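Local coordinates for phosphotransferase (Brucella abortus, PDB 4QPK), which passes phosphoryl groups along a regulatory phosphorelay that controls cell growth, division and survival inside mammalian host cells, working as a homodimer, at residues B[140-154]-B[169-182]. Residues are numbered along the deposited sequence; the frame is centred on the assembly and turned at random.
Sequences VLLPKNKVKLLLNML and VRLEGSDTDPRFVI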
loop_
_atom_site.group_PDB
_atom_site.type_symbol
_atom_site.label_atom_id
_atom_site.label_comp_id
_atom_site.label_asym_id
_atom_site.label_seq_id
_atom_site.Cartn_x
_atom_site.Cartn_y
_atom_site.Cartn_z
ATOM N N VAL B 140 -6.336 -18.406 -17.321
ATOM C CA VAL B 140 -6.740 -19.471 -16.410
ATOM C C VAL B 140 -7.002 -18.929 -15.000
ATOM O O VAL B 140 -6.377 -17.958 -14.587
ATOM C CB VAL B 140 -5.647 -20.581 -16.360
ATOM C CG1 VAL B 140 -4.310 -20.000 -15.898
ATOM C CG2 VAL B 140 -6.073 -21.724 -15.466
ATOM N N LEU B 141 -7.948 -19.529 -14.277
ATOM C CA LEU B 141 -8.103 -19.251 -12.855
ATOM C C LEU B 141 -7.153 -20.123 -12.037
ATOM O O LEU B 141 -7.168 -21.342 -12.174
ATOM C CB LEU B 141 -9.555 -19.482 -12.414
ATOM C CG LEU B 141 -10.578 -18.489 -12.963
ATOM C CD1 LEU B 141 -11.992 -19.009 -12.741
ATOM C CD2 LEU B 141 -10.404 -17.172 -12.214
ATOM N N LEU B 142 -6.325 -19.500 -11.198
ATOM C CA LEU B 142 -5.351 -20.229 -10.365
ATOM C C LEU B 142 -5.469 -19.773 -8.917
ATOM O O LEU B 142 -6.028 -18.707 -8.666
ATOM C CB LEU B 142 -3.921 -20.005 -10.880
ATOM C CG LEU B 142 -3.553 -20.605 -12.242
ATOM C CD1 LEU B 142 -2.157 -20.173 -12.678
ATOM C CD2 LEU B 142 -3.654 -22.143 -12.217
ATOM N N PRO B 143 -4.965 -20.575 -7.951
ATOM C CA PRO B 143 -4.995 -20.105 -6.559
ATOM C C PRO B 143 -4.286 -18.766 -6.425
ATOM O O PRO B 143 -3.253 -18.552 -7.071
ATOM C CB PRO B 143 -4.270 -21.214 -5.789
ATOM C CG PRO B 143 -4.536 -22.450 -6.623
ATOM C CD PRO B 143 -4.480 -21.964 -8.052
ATOM N N LYS B 144 -4.848 -17.883 -5.607
ATOM C CA LYS B 144 -4.384 -16.495 -5.552
ATOM C C LYS B 144 -2.894 -16.377 -5.298
ATOM O O LYS B 144 -2.229 -15.577 -5.940
ATOM C CB LYS B 144 -5.165 -15.702 -4.495
ATOM C CG LYS B 144 -5.073 -16.242 -3.072
ATOM C CD LYS B 144 -5.951 -15.446 -2.101
ATOM C CE LYS B 144 -5.804 -15.996 -0.677
ATOM N NZ LYS B 144 -6.740 -15.364 0.290
ATOM N N ASN B 145 -2.346 -17.179 -4.387
ATOM C CA ASN B 145 -0.936 -17.017 -4.076
ATOM C C ASN B 145 -0.009 -17.484 -5.204
ATOM O O ASN B 145 1.129 -17.015 -5.296
ATOM C CB ASN B 145 -0.612 -17.715 -2.757
ATOM C CG ASN B 145 -1.125 -16.927 -1.567
ATOM O OD1 ASN B 145 -1.211 -15.698 -1.628
ATOM N ND2 ASN B 145 -1.553 -17.624 -0.523
ATOM N N LYS B 146 -0.488 -18.380 -6.069
ATOM C CA LYS B 146 0.309 -18.756 -7.235
ATOM C C LYS B 146 0.366 -17.594 -8.234
ATOM O O LYS B 146 1.411 -17.320 -8.827
ATOM C CB LYS B 146 -0.259 -20.018 -7.897
ATOM C CG LYS B 146 -0.233 -21.229 -6.948
ATOM C CD LYS B 146 -0.501 -22.563 -7.672
ATOM C CE LYS B 146 -0.620 -23.691 -6.639
ATOM N NZ LYS B 146 -0.980 -24.994 -7.267
ATOM N N VAL B 147 -0.747 -16.892 -8.410
ATOM C CA VAL B 147 -0.730 -15.744 -9.323
ATOM C C VAL B 147 0.052 -14.573 -8.718
ATOM O O VAL B 147 0.754 -13.850 -9.433
ATOM C CB VAL B 147 -2.138 -15.285 -9.701
ATOM C CG1 VAL B 147 -2.045 -14.144 -10.718
ATOM C CG2 VAL B 147 -2.944 -16.454 -10.316
ATOM N N LYS B 148 -0.047 -14.381 -7.403
ATOM C CA LYS B 148 0.784 -13.355 -6.764
ATOM C C LYS B 148 2.280 -13.697 -6.887
ATOM O O LYS B 148 3.098 -12.812 -7.156
ATOM C CB LYS B 148 0.366 -13.165 -5.295
ATOM C CG LYS B 148 -1.069 -12.632 -5.144
ATOM C CD LYS B 148 -1.457 -12.389 -3.675
ATOM C CE LYS B 148 -0.749 -11.103 -3.143
ATOM N NZ LYS B 148 -1.182 -10.802 -1.757
ATOM N N LEU B 149 2.633 -14.975 -6.742
ATOM C CA LEU B 149 4.013 -15.402 -6.958
ATOM C C LEU B 149 4.466 -15.017 -8.379
ATOM O O LEU B 149 5.532 -14.436 -8.559
ATOM C CB LEU B 149 4.157 -16.913 -6.735
ATOM C CG LEU B 149 5.482 -17.508 -7.229
ATOM C CD1 LEU B 149 6.651 -16.939 -6.440
ATOM C CD2 LEU B 149 5.430 -19.041 -7.110
ATOM N N LEU B 150 3.631 -15.329 -9.370
ATOM C CA LEU B 150 3.927 -15.000 -10.759
ATOM C C LEU B 150 4.259 -13.510 -10.932
ATOM O O LEU B 150 5.298 -13.160 -11.494
ATOM C CB LEU B 150 2.744 -15.414 -11.658
ATOM C CG LEU B 150 2.726 -14.965 -13.128
ATOM C CD1 LEU B 150 3.930 -15.475 -13.885
ATOM C CD2 LEU B 150 1.429 -15.420 -13.789
ATOM N N LEU B 151 3.392 -12.628 -10.440
ATOM C CA LEU B 151 3.625 -11.198 -10.602
ATOM C C LEU B 151 4.885 -10.746 -9.859
ATOM O O LEU B 151 5.609 -9.876 -10.330
ATOM C CB LEU B 151 2.413 -10.389 -10.128
ATOM C CG LEU B 151 1.167 -10.523 -11.002
ATOM C CD1 LEU B 151 0.028 -9.716 -10.375
ATOM C CD2 LEU B 151 1.430 -10.025 -12.415
ATOM N N ASN B 152 5.152 -11.331 -8.694
ATOM C CA ASN B 152 6.357 -10.962 -7.967
ATOM C C ASN B 152 7.632 -11.456 -8.658
ATOM O O ASN B 152 8.672 -10.815 -8.570
ATOM C CB ASN B 152 6.292 -11.474 -6.532
ATOM C CG ASN B 152 5.547 -10.503 -5.623
ATOM O OD1 ASN B 152 6.145 -9.576 -5.072
ATOM N ND2 ASN B 152 4.242 -10.683 -5.508
ATOM N N MET B 153 7.539 -12.578 -9.355
ATOM C CA MET B 153 8.649 -13.054 -10.165
ATOM C C MET B 153 8.952 -12.079 -11.313
ATOM O O MET B 153 10.091 -11.977 -11.744
ATOM C CB MET B 153 8.346 -14.456 -10.714
ATOM C CG MET B 153 8.417 -15.527 -9.652
ATOM S SD MET B 153 7.963 -17.167 -10.239
ATOM C CE MET B 153 9.346 -17.622 -11.284
ATOM N N LEU B 154 7.938 -11.363 -11.816
ATOM C CA LEU B 154 8.199 -10.346 -12.841
ATOM C C LEU B 154 9.084 -9.245 -12.285
ATOM O O LEU B 154 9.940 -8.703 -12.982
ATOM C CB LEU B 154 6.900 -9.717 -13.343
ATOM C CG LEU B 154 5.807 -10.660 -13.810
ATOM C CD1 LEU B 154 4.671 -9.845 -14.444
ATOM C CD2 LEU B 154 6.379 -11.689 -14.759
ATOM N N VAL B 169 7.348 -13.673 -20.340
ATOM C CA VAL B 169 6.613 -14.566 -19.453
ATOM C C VAL B 169 5.969 -15.696 -20.225
ATOM O O VAL B 169 5.335 -15.450 -21.253
ATOM C CB VAL B 169 5.501 -13.799 -18.712
ATOM C CG1 VAL B 169 4.846 -14.703 -17.666
ATOM C CG2 VAL B 169 6.069 -12.572 -18.073
ATOM N N ARG B 170 6.130 -16.930 -19.748
ATOM C CA ARG B 170 5.341 -18.053 -20.261
ATOM C C ARG B 170 4.642 -18.812 -19.153
ATOM O O ARG B 170 5.269 -19.216 -18.168
ATOM C CB ARG B 170 6.211 -19.045 -21.057
ATOM C CG ARG B 170 6.897 -18.446 -22.246
ATOM C CD ARG B 170 7.392 -19.516 -23.205
ATOM N NE ARG B 170 7.989 -20.651 -22.509
ATOM C CZ ARG B 170 9.287 -20.779 -22.244
ATOM N NH1 ARG B 170 10.141 -19.822 -22.588
ATOM N NH2 ARG B 170 9.730 -21.864 -21.616
ATOM N N LEU B 171 3.344 -19.019 -19.328
ATOM C CA LEU B 171 2.571 -19.875 -18.451
ATOM C C LEU B 171 2.467 -21.249 -19.080
ATOM O O LEU B 171 2.021 -21.382 -20.228
ATOM C CB LEU B 171 1.167 -19.311 -18.218
ATOM C CG LEU B 171 1.038 -17.847 -17.814
ATOM C CD1 LEU B 171 -0.402 -17.573 -17.419
ATOM C CD2 LEU B 171 1.976 -17.535 -16.679
ATOM N N GLU B 172 2.865 -22.263 -18.324
ATOM C CA GLU B 172 2.897 -23.640 -18.810
ATOM C C GLU B 172 2.250 -24.573 -17.792
ATOM O O GLU B 172 1.760 -24.121 -16.761
ATOM C CB GLU B 172 4.339 -24.068 -19.094
ATOM C CG GLU B 172 5.053 -23.177 -20.114
ATOM C CD GLU B 172 6.523 -23.536 -20.318
ATOM O OE1 GLU B 172 7.056 -24.382 -19.566
ATOM O OE2 GLU B 172 7.147 -22.958 -21.236
ATOM N N GLY B 173 2.246 -25.874 -18.077
ATOM C CA GLY B 173 1.678 -26.837 -17.148
ATOM C C GLY B 173 0.164 -26.874 -17.150
ATOM O O GLY B 173 -0.487 -26.418 -18.092
ATOM N N SER B 174 -0.400 -27.452 -16.094
ATOM C CA SER B 174 -1.847 -27.595 -15.953
ATOM C C SER B 174 -2.384 -26.610 -14.929
ATOM O O SER B 174 -1.610 -25.947 -14.242
ATOM C CB SER B 174 -2.200 -29.013 -15.521
ATOM O OG SER B 174 -1.691 -29.256 -14.218
ATOM N N ASP B 175 -3.703 -26.536 -14.786
ATOM C CA ASP B 175 -4.249 -25.609 -13.808
ATOM C C ASP B 175 -4.050 -26.161 -12.388
ATOM O O ASP B 175 -4.059 -25.405 -11.416
ATOM C CB ASP B 175 -5.725 -25.290 -14.100
ATOM C CG ASP B 175 -6.660 -26.446 -13.809
ATOM O OD1 ASP B 175 -6.252 -27.614 -13.961
ATOM O OD2 ASP B 175 -7.822 -26.168 -13.437
ATOM N N THR B 176 -3.818 -27.466 -12.278
ATOM C CA THR B 176 -3.502 -28.068 -10.986
ATOM C C THR B 176 -2.007 -27.991 -10.689
ATOM O O THR B 176 -1.597 -27.879 -9.531
ATOM C CB THR B 176 -3.955 -29.547 -10.923
ATOM O OG1 THR B 176 -3.366 -30.271 -12.009
ATOM C CG2 THR B 176 -5.468 -29.639 -11.023
ATOM N N ASP B 177 -1.190 -28.034 -11.736
ATOM C CA ASP B 177 0.256 -27.948 -11.564
ATOM C C ASP B 177 0.859 -26.940 -12.531
ATOM O O ASP B 177 1.522 -27.309 -13.504
ATOM C CB ASP B 177 0.910 -29.318 -11.746
ATOM C CG ASP B 177 0.382 -30.342 -10.761
ATOM O OD1 ASP B 177 0.946 -30.446 -9.650
ATOM O OD2 ASP B 177 -0.603 -31.027 -11.097
ATOM N N PRO B 178 0.625 -25.648 -12.270
ATOM C CA PRO B 178 1.156 -24.630 -13.178
ATOM C C PRO B 178 2.677 -24.513 -13.133
ATOM O O PRO B 178 3.305 -24.810 -12.119
ATOM C CB PRO B 178 0.495 -23.335 -12.674
ATOM C CG PRO B 178 0.213 -23.609 -11.216
ATOM C CD PRO B 178 -0.142 -25.066 -11.152
ATOM N N ARG B 179 3.256 -24.066 -14.240
ATOM C CA ARG B 179 4.670 -23.738 -14.295
ATOM C C ARG B 179 4.807 -22.316 -14.849
ATOM O O ARG B 179 4.183 -21.984 -15.854
ATOM C CB ARG B 179 5.442 -24.747 -15.163
ATOM C CG ARG B 179 6.909 -24.381 -15.368
ATOM C CD ARG B 179 7.722 -25.531 -15.984
ATOM N NE ARG B 179 7.251 -25.916 -17.311
ATOM C CZ ARG B 179 6.545 -27.017 -17.571
ATOM N NH1 ARG B 179 6.231 -27.859 -16.594
ATOM N NH2 ARG B 179 6.161 -27.282 -18.815
ATOM N N PHE B 180 5.576 -21.469 -14.156
ATOM C CA PHE B 180 5.821 -20.105 -14.610
ATOM C C PHE B 180 7.253 -19.970 -15.086
ATOM O O PHE B 180 8.179 -20.362 -14.389
ATOM C CB PHE B 180 5.559 -19.075 -13.491
ATOM C CG PHE B 180 4.225 -19.219 -12.822
ATOM C CD1 PHE B 180 4.112 -19.064 -11.439
ATOM C CD2 PHE B 180 3.074 -19.478 -13.563
ATOM C CE1 PHE B 180 2.883 -19.182 -10.806
ATOM C CE2 PHE B 180 1.844 -19.599 -12.939
ATOM C CZ PHE B 180 1.747 -19.446 -11.553
ATOM N N VAL B 181 7.442 -19.389 -16.262
ATOM C CA VAL B 181 8.785 -19.201 -16.775
ATOM C C VAL B 181 9.003 -17.738 -17.117
ATOM O O VAL B 181 8.307 -17.177 -17.962
ATOM C CB VAL B 181 9.043 -20.077 -18.015
ATOM C CG1 VAL B 181 10.515 -20.016 -18.388
ATOM C CG2 VAL B 181 8.607 -21.524 -17.730
ATOM N N ILE B 182 9.971 -17.128 -16.447
ATOM C CA ILE B 182 10.306 -15.731 -16.678
ATOM C C ILE B 182 11.729 -15.672 -17.209
ATOM O O ILE B 182 12.680 -16.038 -16.508
ATOM C CB ILE B 182 10.172 -14.890 -15.387
ATOM C CG1 ILE B 182 8.698 -14.608 -15.090
ATOM C CG2 ILE B 182 10.865 -13.554 -15.533
ATOM C CD1 ILE B 182 7.947 -15.767 -14.466
HETATM O O HOH W 1 -8.778 -23.205 -13.265
HETATM O O HOH W 2 -3.137 -24.732 -8.967
#
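Helix 144-154, which carries Leu150, runs nearly parallel to strand 178-182, home of Phe180, at 11° and 9.3 Å between axes, and almost antiparallel to the hairpin partner 169-173. Phe180 is the residue most covered across the contact: CB of Leu150 sits over one ring face, a CH-pi contact 4.0 Å from CB to the Phe180 centroid. Round the rim, close to the ring plane, come SD of Met153, CD2 of Leu149 and CD1 of Leu142. With CG of Leu150 anti to the backbone N (chi1 170°), its CD1 lies against CG of Phe180, while its CD2 goes on to meet CD2 of Leu171 at 3.6 Å. This is the helix-on-sheet layer of a fold resembling the catalytic and ATP-binding domain of histidine kinases, though ChpT lacks the regions needed to bind ATP; helix 213-225 packs alongside helix 144-160. Farther along, CD2 of Leu154 presses against CG2 of Val169 at 3.4 Å, tight for two methyls, while Ile182 CD1 lies 3.9 Å from CE of Met153. At the hairpin turn, where CG2 of Val140 rests on CB of Asp175, waters join the packing. Lys146, extended beyond CG, crosses Pro178 at about a right angle, and its NZ donates to a water that in turn donates to Asp175 O; a second water donates to both Leu141 O and Asp175 OD2.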